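Local coordinates for serpin-ZX (Arabidopsis thaliana, PDB 3LE2), which inhibits target proteases, including metacaspase-9, by offering a reactive center loop whose cleavage traps the enzyme covalently, and helps restrain programmed cell death, at residues S31-F35 against F284-F288; E192-L196 against V388-L392; F303-L309 against N321-I327. All coordinates share one frame; numbering follows the deposited sequence.

Overall arrangement
From the N terminus, residues 31-35 come first and wait until 284-288 to close the loop of interaction 1, which packs sheet B on sheet A. Within that loop lies 192-196, whose partner 388-392 is near the C terminus, so interactions 1 and 2 cross, and they touch where 31-35 meets 388-392. Interaction 2 joins strand 189-194 to the C-terminal tail. Interaction 3 is a much shorter closure, begun after interaction 1 is complete and nested inside interaction 2, about 39 Å from it, centre to centre. It folds the loop after helix 291-296 onto the entry to strand 326-335, the neighbour of strand 277-289.

Interaction 1. Residues S31-F35 against F284-F288; sequences SNVIF and FSFGF
Phe284, Phe286 and Ile34 bury the most surface here, two aromatic rings rising from strand 284-288 with Ile34 CG2 lodged between the Phe284 ring and the CB of Phe286. That branch methyl lies 3.7 Å from CE2 of Phe284 and 3.6 Å from CB of Phe286. One face of Phe284 is covered by Asn32, whose CB stands over the ring centre in a CH-pi contact, 3.6 Å from the Phe284 centroid and 12° off the normal. At the edge of the same ring, near its plane, the backbone oxygen of Val33 comes within 3.6 Å of Phe284 CZ. The amide beyond Asn32 CB is held by the chain's C-terminal end, with ND2 donating to Asp390 O and OD1 accepting from Val389 N, fixing it above the ring.

Phe286 carries its ring with CG anti to the backbone N (chi1 -179°), which lays it along the backbone of 32-34. Val33 CA sits over one face, toward the rim. Two carbonyls approach obliquely: Ile34 O is 3.3 Å from Phe286 CD2, and Asn32 O is 3.4 Å from Phe286 CD1. The edge of Phe288 meets Phe35, CE1 to CB 3.7 Å.

The two strands are steeply crossed, at 69° between their directions, and side chains, packed on one another and on the backbone of 32-34, make the contact in place of strand pairing. Each pairs with another strand: 33-35 is antiparallel to 382-388, and 284-288 to 326-335. The contact thus packs sheets A and B of the serpin fold face against face, 284-288 in A and 33-35 in B, while helix 5-25 closes one side through Ile24 on Val33, Leu19 on Phe35 and Val23 on Phe288.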
loop_
_atom_site.group_PDB
_atom_site.type_symbol
_atom_site.label_atom_id
_atom_site.label_comp_id
_atom_site.label_asym_id
_atom_site.label_seq_id
_atom_site.Cartn_x
_atom_site.Cartn_y
_atom_site.Cartn_z
ATOM N N SER A 31 12.662 -6.171 10.133
ATOM C CA SER A 31 12.135 -4.864 9.719
ATOM C C SER A 31 10.704 -4.958 9.209
ATOM O O SER A 31 10.449 -5.604 8.205
ATOM C CB SER A 31 12.999 -4.240 8.610
ATOM O OG SER A 31 14.311 -3.945 9.059
ATOM N N ASN A 32 9.783 -4.281 9.882
ATOM C CA ASN A 32 8.417 -4.175 9.406
ATOM C C ASN A 32 8.395 -3.459 8.065
ATOM O O ASN A 32 9.268 -2.627 7.798
ATOM C CB ASN A 32 7.569 -3.410 10.420
ATOM C CG ASN A 32 7.367 -4.179 11.699
ATOM O OD1 ASN A 32 7.342 -5.410 11.694
ATOM N ND2 ASN A 32 7.230 -3.463 12.809
ATOM N N VAL A 33 7.405 -3.784 7.234
ATOM C CA VAL A 33 7.206 -3.113 5.954
ATOM C C VAL A 33 5.740 -2.684 5.796
ATOM O O VAL A 33 4.834 -3.414 6.191
ATOM C CB VAL A 33 7.536 -4.052 4.767
ATOM C CG1 VAL A 33 7.183 -3.373 3.437
ATOM C CG2 VAL A 33 8.975 -4.484 4.792
ATOM N N ILE A 34 5.508 -1.506 5.224
ATOM C CA ILE A 34 4.168 -1.125 4.756
ATOM C C ILE A 34 4.371 -0.209 3.555
ATOM O O ILE A 34 5.227 0.663 3.601
ATOM C CB ILE A 34 3.333 -0.401 5.838
ATOM C CG1 ILE A 34 1.886 -0.212 5.379
ATOM C CG2 ILE A 34 3.948 0.949 6.204
ATOM C CD1 ILE A 34 1.080 -1.505 5.317
ATOM N N PHE A 35 3.622 -0.427 2.471
ATOM C CA PHE A 35 3.689 0.476 1.318
ATOM C C PHE A 35 2.411 0.406 0.497
ATOM O O PHE A 35 1.665 -0.546 0.606
ATOM C CB PHE A 35 4.899 0.150 0.438
ATOM C CG PHE A 35 4.707 -1.069 -0.431
ATOM C CD1 PHE A 35 4.909 -2.338 0.082
ATOM C CD2 PHE A 35 4.332 -0.936 -1.755
ATOM C CE1 PHE A 35 4.735 -3.481 -0.716
ATOM C CE2 PHE A 35 4.149 -2.059 -2.563
ATOM C CZ PHE A 35 4.349 -3.337 -2.044
ATOM N N PHE A 284 3.550 1.827 12.865
ATOM C CA PHE A 284 4.809 2.189 12.243
ATOM C C PHE A 284 4.652 2.850 10.883
ATOM O O PHE A 284 3.595 2.773 10.254
ATOM C CB PHE A 284 5.738 0.976 12.140
ATOM C CG PHE A 284 5.224 -0.112 11.238
ATOM C CD1 PHE A 284 4.428 -1.130 11.743
ATOM C CD2 PHE A 284 5.544 -0.120 9.882
ATOM C CE1 PHE A 284 3.959 -2.148 10.906
ATOM C CE2 PHE A 284 5.070 -1.124 9.040
ATOM C CZ PHE A 284 4.286 -2.145 9.551
ATOM N N SER A 285 5.713 3.511 10.440
ATOM C CA SER A 285 5.744 4.071 9.108
ATOM C C SER A 285 6.883 3.403 8.343
ATOM O O SER A 285 7.736 2.733 8.925
ATOM C CB SER A 285 5.951 5.582 9.166
ATOM O OG SER A 285 7.271 5.878 9.589
ATOM N N PHE A 286 6.895 3.578 7.032
ATOM C CA PHE A 286 7.909 2.936 6.224
ATOM C C PHE A 286 8.076 3.717 4.938
ATOM O O PHE A 286 7.101 4.155 4.333
ATOM C CB PHE A 286 7.547 1.470 5.936
ATOM C CG PHE A 286 8.577 0.754 5.117
ATOM C CD1 PHE A 286 9.633 0.105 5.728
ATOM C CD2 PHE A 286 8.507 0.764 3.726
ATOM C CE1 PHE A 286 10.597 -0.528 4.970
ATOM C CE2 PHE A 286 9.463 0.134 2.961
ATOM C CZ PHE A 286 10.509 -0.520 3.576
ATOM N N GLY A 287 9.319 3.914 4.536
ATOM C CA GLY A 287 9.593 4.696 3.354
ATOM C C GLY A 287 10.733 4.084 2.577
ATOM O O GLY A 287 11.639 3.441 3.141
ATOM N N PHE A 288 10.699 4.280 1.267
ATOM C CA PHE A 288 11.764 3.758 0.442
ATOM C C PHE A 288 11.760 4.439 -0.900
ATOM O O PHE A 288 10.772 5.076 -1.288
ATOM C CB PHE A 288 11.669 2.225 0.327
ATOM C CG PHE A 288 10.533 1.725 -0.546
ATOM C CD1 PHE A 288 9.213 1.794 -0.120
ATOM C CD2 PHE A 288 10.797 1.158 -1.786
ATOM C CE1 PHE A 288 8.167 1.318 -0.923
ATOM C CE2 PHE A 288 9.764 0.682 -2.594
ATOM C CZ PHE A 288 8.445 0.767 -2.163
#

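Interaction 2. Residues E192-L196 against V388-L392; sequences EFHLL and VVDPL
Phe193 reaches across to Pro391, its CG anti to the backbone N (chi1 -174°), and lays its ring against the pyrrolidine. Contact starts at CB, 4.1 Å from Pro391 CG. CG of Phe193 lies under both Pro391 CG and CD, and CD1 makes the ring's closest approach to the proline, 3.4 Å from Pro391 CG. CD2 faces the proline CD, the carbon that sits over the middle of the ring: Pro391 CD is 3.6 Å from the Phe193 centroid and 11° off the normal, a CH-pi contact. CE1 still lies near the proline CG. The far end of the ring meets backbone carbonyls obliquely, from the same side as the proline, with CE2 3.3 Å from Val389 O and CZ 4.0 Å from Val388 O.

Val389 O is also bridged by water 1, which donates to it at 2.6 Å and accepts from Leu196 N. Leu195 CD1 lies against that same oxygen, and Leu196 CD1 packs on Val389 CG1.

Val201 of strand 200-207 touches Phe193 and Leu195. The contact ties the end of strand 189-194, in sheet C with 200-207, to the C-terminal tail leaving strand 382-388 of sheet B, next to strand 370-376.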
loop_
_atom_site.group_PDB
_atom_site.type_symbol
_atom_site.label_atom_id
_atom_site.label_comp_id
_atom_site.label_asym_id
_atom_site.label_seq_id
_atom_site.Cartn_x
_atom_site.Cartn_y
_atom_site.Cartn_z
ATOM N N GLU A 192 3.642 -13.186 24.338
ATOM C CA GLU A 192 4.882 -13.421 23.604
ATOM C C GLU A 192 4.707 -13.413 22.082
ATOM O O GLU A 192 3.877 -14.141 21.533
ATOM C CB GLU A 192 5.526 -14.741 24.052
ATOM C CG GLU A 192 5.978 -14.740 25.523
ATOM C CD GLU A 192 6.837 -13.517 25.894
ATOM O OE1 GLU A 192 8.016 -13.457 25.473
ATOM O OE2 GLU A 192 6.344 -12.618 26.619
ATOM N N PHE A 193 5.496 -12.585 21.408
ATOM C CA PHE A 193 5.577 -12.623 19.953
ATOM C C PHE A 193 6.882 -13.325 19.572
ATOM O O PHE A 193 7.941 -13.039 20.137
ATOM C CB PHE A 193 5.523 -11.206 19.369
ATOM C CG PHE A 193 5.459 -11.169 17.865
ATOM C CD1 PHE A 193 4.240 -11.073 17.209
ATOM C CD2 PHE A 193 6.616 -11.240 17.108
ATOM C CE1 PHE A 193 4.186 -11.048 15.838
ATOM C CE2 PHE A 193 6.565 -11.216 15.732
ATOM C CZ PHE A 193 5.355 -11.122 15.095
ATOM N N HIS A 194 6.810 -14.251 18.629
ATOM C CA HIS A 194 7.987 -15.027 18.261
ATOM C C HIS A 194 8.654 -14.422 17.036
ATOM O O HIS A 194 8.110 -14.480 15.923
ATOM C CB HIS A 194 7.623 -16.505 18.006
ATOM C CG HIS A 194 7.050 -17.197 19.204
ATOM N ND1 HIS A 194 5.746 -17.019 19.614
ATOM C CD2 HIS A 194 7.609 -18.049 20.096
ATOM C CE1 HIS A 194 5.526 -17.731 20.705
ATOM N NE2 HIS A 194 6.639 -18.367 21.016
ATOM N N LEU A 195 9.830 -13.836 17.253
ATOM C CA LEU A 195 10.610 -13.204 16.194
ATOM C C LEU A 195 11.230 -14.243 15.256
ATOM O O LEU A 195 11.473 -15.380 15.650
ATOM C CB LEU A 195 11.709 -12.346 16.809
ATOM C CG LEU A 195 11.590 -10.823 16.898
ATOM C CD1 LEU A 195 10.199 -10.335 17.224
ATOM C CD2 LEU A 195 12.587 -10.307 17.938
ATOM N N LEU A 196 11.484 -13.850 14.013
ATOM C CA LEU A 196 12.113 -14.745 13.044
ATOM C C LEU A 196 13.546 -15.149 13.447
ATOM O O LEU A 196 14.029 -16.221 13.073
ATOM C CB LEU A 196 12.116 -14.102 11.649
ATOM C CG LEU A 196 10.760 -13.927 10.952
ATOM C CD1 LEU A 196 10.876 -13.030 9.709
ATOM C CD2 LEU A 196 10.156 -15.288 10.595
ATOM N N VAL A 388 4.274 -7.604 9.313
ATOM C CA VAL A 388 4.553 -7.314 10.714
ATOM C C VAL A 388 5.465 -8.422 11.212
ATOM O O VAL A 388 5.034 -9.570 11.370
ATOM C CB VAL A 388 3.252 -7.271 11.557
ATOM C CG1 VAL A 388 3.554 -6.949 13.007
ATOM C CG2 VAL A 388 2.292 -6.238 10.992
ATOM N N VAL A 389 6.741 -8.093 11.398
ATOM C CA VAL A 389 7.720 -9.066 11.884
ATOM C C VAL A 389 8.149 -8.737 13.302
ATOM O O VAL A 389 8.761 -9.560 13.972
ATOM C CB VAL A 389 8.963 -9.171 10.962
ATOM C CG1 VAL A 389 8.586 -9.799 9.612
ATOM C CG2 VAL A 389 9.624 -7.803 10.772
ATOM N N ASP A 390 7.815 -7.536 13.758
ATOM C CA ASP A 390 8.127 -7.109 15.119
ATOM C C ASP A 390 7.185 -5.988 15.542
ATOM O O ASP A 390 7.392 -4.838 15.175
ATOM C CB ASP A 390 9.582 -6.640 15.208
ATOM C CG ASP A 390 9.904 -5.962 16.529
ATOM O OD1 ASP A 390 9.037 -5.917 17.435
ATOM O OD2 ASP A 390 11.034 -5.462 16.655
ATOM N N PRO A 391 6.154 -6.330 16.333
ATOM C CA PRO A 391 5.090 -5.424 16.774
ATOM C C PRO A 391 5.615 -4.309 17.663
ATOM O O PRO A 391 4.924 -3.304 17.829
ATOM C CB PRO A 391 4.198 -6.311 17.637
ATOM C CG PRO A 391 4.708 -7.684 17.496
ATOM C CD PRO A 391 6.105 -7.619 17.034
ATOM N N LEU A 392 6.802 -4.485 18.241
ATOM C CA LEU A 392 7.314 -3.516 19.208
ATOM C C LEU A 392 8.037 -2.357 18.544
ATOM O O LEU A 392 8.418 -1.381 19.199
ATOM C CB LEU A 392 8.242 -4.188 20.227
ATOM C CG LEU A 392 7.537 -4.933 21.362
ATOM C CD1 LEU A 392 8.534 -5.453 22.408
ATOM C CD2 LEU A 392 6.517 -4.016 21.997
HETATM O O HOH W 1 10.698 -11.256 13.359
#

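Interaction 3. Residues F303-L309 against N321-I327; sequences FSGEEGL and NLCVSNI
The connection that leads into strand 326-335 folds back on itself here: 303-309 curls round the start of 321-327, with Phe303, Leu309 and Cys323 meeting the opposite segment. Phe303 turns the edge of its ring to 321-327: Ile327 CD1 lies in the ring plane, 3.6 Å from Phe303 CE1, and Val324 O is as close to CD1 of that ring. Its CG is anti to the carbonyl carbon (chi1 -44°), which brings the ring alongside Val324, both side chains pointing the same way.

Cys323 points its CB toward 303-309, 3.4 Å from Ser304 O. Ser304 OG accepts from Glu306 N at 3.1 Å, an ST turn that closes the bend at 304-306. At Gly308, phi 98° and psi -179° would jam a CB against the carbonyl O of Glu307. Gly308 CA makes a CA-H...O contact with Leu322 O, 3.0 Å, and the same oxygen accepts a weak hydrogen bond from Leu309 N. The Leu309 side chain then reaches Val324, CD1 to CG2 3.8 Å.

Ile47 of helix 37-49 touches Leu309, Val324 and Ile327, while Leu294 and Lys295 of helix 291-296 pack on Phe303. In the serpin fold the chain passes from helix 291-296 through this loop and the short helix 316-319 into strand 326-335 of sheet A, beside strand 167-176.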
loop_
_atom_site.group_PDB
_atom_site.type_symbol
_atom_site.label_atom_id
_atom_site.label_comp_id
_atom_site.label_asym_id
_atom_site.label_seq_id
_atom_site.Cartn_x
_atom_site.Cartn_y
_atom_site.Cartn_z
ATOM N N PHE A 303 14.422 4.157 -15.675
ATOM C CA PHE A 303 15.590 4.590 -14.902
ATOM C C PHE A 303 16.906 4.535 -15.680
ATOM O O PHE A 303 17.978 4.756 -15.121
ATOM C CB PHE A 303 15.691 3.743 -13.630
ATOM C CG PHE A 303 14.373 3.550 -12.959
ATOM C CD1 PHE A 303 13.878 4.513 -12.086
ATOM C CD2 PHE A 303 13.592 2.441 -13.246
ATOM C CE1 PHE A 303 12.635 4.359 -11.489
ATOM C CE2 PHE A 303 12.349 2.277 -12.653
ATOM C CZ PHE A 303 11.867 3.244 -11.771
ATOM N N SER A 304 16.815 4.239 -16.971
ATOM C CA SER A 304 17.991 4.160 -17.825
ATOM C C SER A 304 17.974 5.305 -18.821
ATOM O O SER A 304 16.913 5.699 -19.308
ATOM C CB SER A 304 18.020 2.826 -18.573
ATOM O OG SER A 304 19.034 2.820 -19.562
ATOM N N GLY A 305 19.148 5.847 -19.119
ATOM C CA GLY A 305 19.242 6.927 -20.079
ATOM C C GLY A 305 18.940 6.412 -21.467
ATOM O O GLY A 305 18.595 7.181 -22.362
ATOM N N GLU A 306 19.056 5.097 -21.632
ATOM C CA GLU A 306 18.938 4.457 -22.942
ATOM C C GLU A 306 17.797 5.014 -23.796
ATOM O O GLU A 306 18.039 5.665 -24.808
ATOM C CB GLU A 306 18.807 2.937 -22.802
ATOM C CG GLU A 306 18.469 2.246 -24.122
ATOM C CD GLU A 306 18.199 0.761 -23.967
ATOM O OE1 GLU A 306 18.895 0.110 -23.152
ATOM O OE2 GLU A 306 17.293 0.252 -24.668
ATOM N N GLU A 307 16.558 4.743 -23.402
ATOM C CA GLU A 307 15.401 5.302 -24.095
ATOM C C GLU A 307 15.191 6.745 -23.657
ATOM O O GLU A 307 15.368 7.691 -24.431
ATOM C CB GLU A 307 14.136 4.495 -23.778
ATOM C CG GLU A 307 13.948 3.225 -24.587
ATOM C CD GLU A 307 13.606 3.517 -26.025
ATOM O OE1 GLU A 307 12.405 3.479 -26.362
ATOM O OE2 GLU A 307 14.535 3.790 -26.816
ATOM N N GLY A 308 14.808 6.901 -22.395
ATOM C CA GLY A 308 14.540 8.213 -21.850
ATOM C C GLY A 308 13.064 8.554 -21.854
ATOM O O GLY A 308 12.207 7.768 -22.282
ATOM N N LEU A 309 12.781 9.755 -21.370
ATOM C CA LEU A 309 11.424 10.247 -21.242
ATOM C C LEU A 309 11.281 11.461 -22.145
ATOM O O LEU A 309 11.442 12.614 -21.720
ATOM C CB LEU A 309 11.150 10.595 -19.784
ATOM C CG LEU A 309 11.454 9.423 -18.848
ATOM C CD1 LEU A 309 11.689 9.896 -17.428
ATOM C CD2 LEU A 309 10.322 8.407 -18.915
ATOM N N ASN A 321 18.102 10.808 -22.980
ATOM C CA ASN A 321 18.955 10.444 -21.853
ATOM C C ASN A 321 18.375 10.910 -20.508
ATOM O O ASN A 321 18.995 10.741 -19.453
ATOM C CB ASN A 321 20.377 10.983 -22.069
ATOM C CG ASN A 321 21.385 10.400 -21.096
ATOM O OD1 ASN A 321 21.526 9.178 -20.978
ATOM N ND2 ASN A 321 22.105 11.275 -20.403
ATOM N N LEU A 322 17.183 11.499 -20.549
ATOM C CA LEU A 322 16.491 11.881 -19.322
ATOM C C LEU A 322 15.784 10.673 -18.757
ATOM O O LEU A 322 15.020 10.009 -19.459
ATOM C CB LEU A 322 15.445 12.961 -19.577
ATOM C CG LEU A 322 14.532 13.106 -18.358
ATOM C CD1 LEU A 322 15.340 13.626 -17.178
ATOM C CD2 LEU A 322 13.338 14.000 -18.635
ATOM N N CYS A 323 16.026 10.387 -17.490
ATOM C CA CYS A 323 15.338 9.285 -16.855
ATOM C C CYS A 323 14.963 9.649 -15.429
ATOM O O CYS A 323 15.346 10.702 -14.931
ATOM C CB CYS A 323 16.216 8.040 -16.883
ATOM S SG CYS A 323 17.761 8.209 -15.992
ATOM N N VAL A 324 14.214 8.770 -14.777
ATOM C CA VAL A 324 13.820 8.985 -13.394
ATOM C C VAL A 324 14.988 8.683 -12.461
ATOM O O VAL A 324 15.604 7.614 -12.542
ATOM C CB VAL A 324 12.632 8.085 -13.018
ATOM C CG1 VAL A 324 12.219 8.315 -11.565
ATOM C CG2 VAL A 324 11.465 8.325 -13.973
ATOM N N SER A 325 15.295 9.633 -11.584
ATOM C CA SER A 325 16.366 9.471 -10.607
ATOM C C SER A 325 15.882 8.655 -9.403
ATOM O O SER A 325 16.570 7.743 -8.930
ATOM C CB SER A 325 16.869 10.844 -10.136
ATOM O OG SER A 325 17.192 11.694 -11.229
ATOM N N ASN A 326 14.696 8.995 -8.908
ATOM C CA ASN A 326 14.178 8.377 -7.701
ATOM C C ASN A 326 12.671 8.388 -7.696
ATOM O O ASN A 326 12.025 9.288 -8.259
ATOM C CB ASN A 326 14.613 9.138 -6.440
ATOM C CG ASN A 326 16.065 9.572 -6.464
ATOM O OD1 ASN A 326 16.425 10.556 -7.114
ATOM N ND2 ASN A 326 16.901 8.863 -5.719
ATOM N N ILE A 327 12.115 7.397 -7.016
ATOM C CA ILE A 327 10.699 7.402 -6.701
ATOM C C ILE A 327 10.572 7.201 -5.202
ATOM O O ILE A 327 10.640 6.076 -4.699
ATOM C CB ILE A 327 9.919 6.321 -7.467
ATOM C CG1 ILE A 327 10.063 6.534 -8.981
ATOM C CG2 ILE A 327 8.446 6.325 -7.050
ATOM C CD1 ILE A 327 9.555 5.348 -9.814
#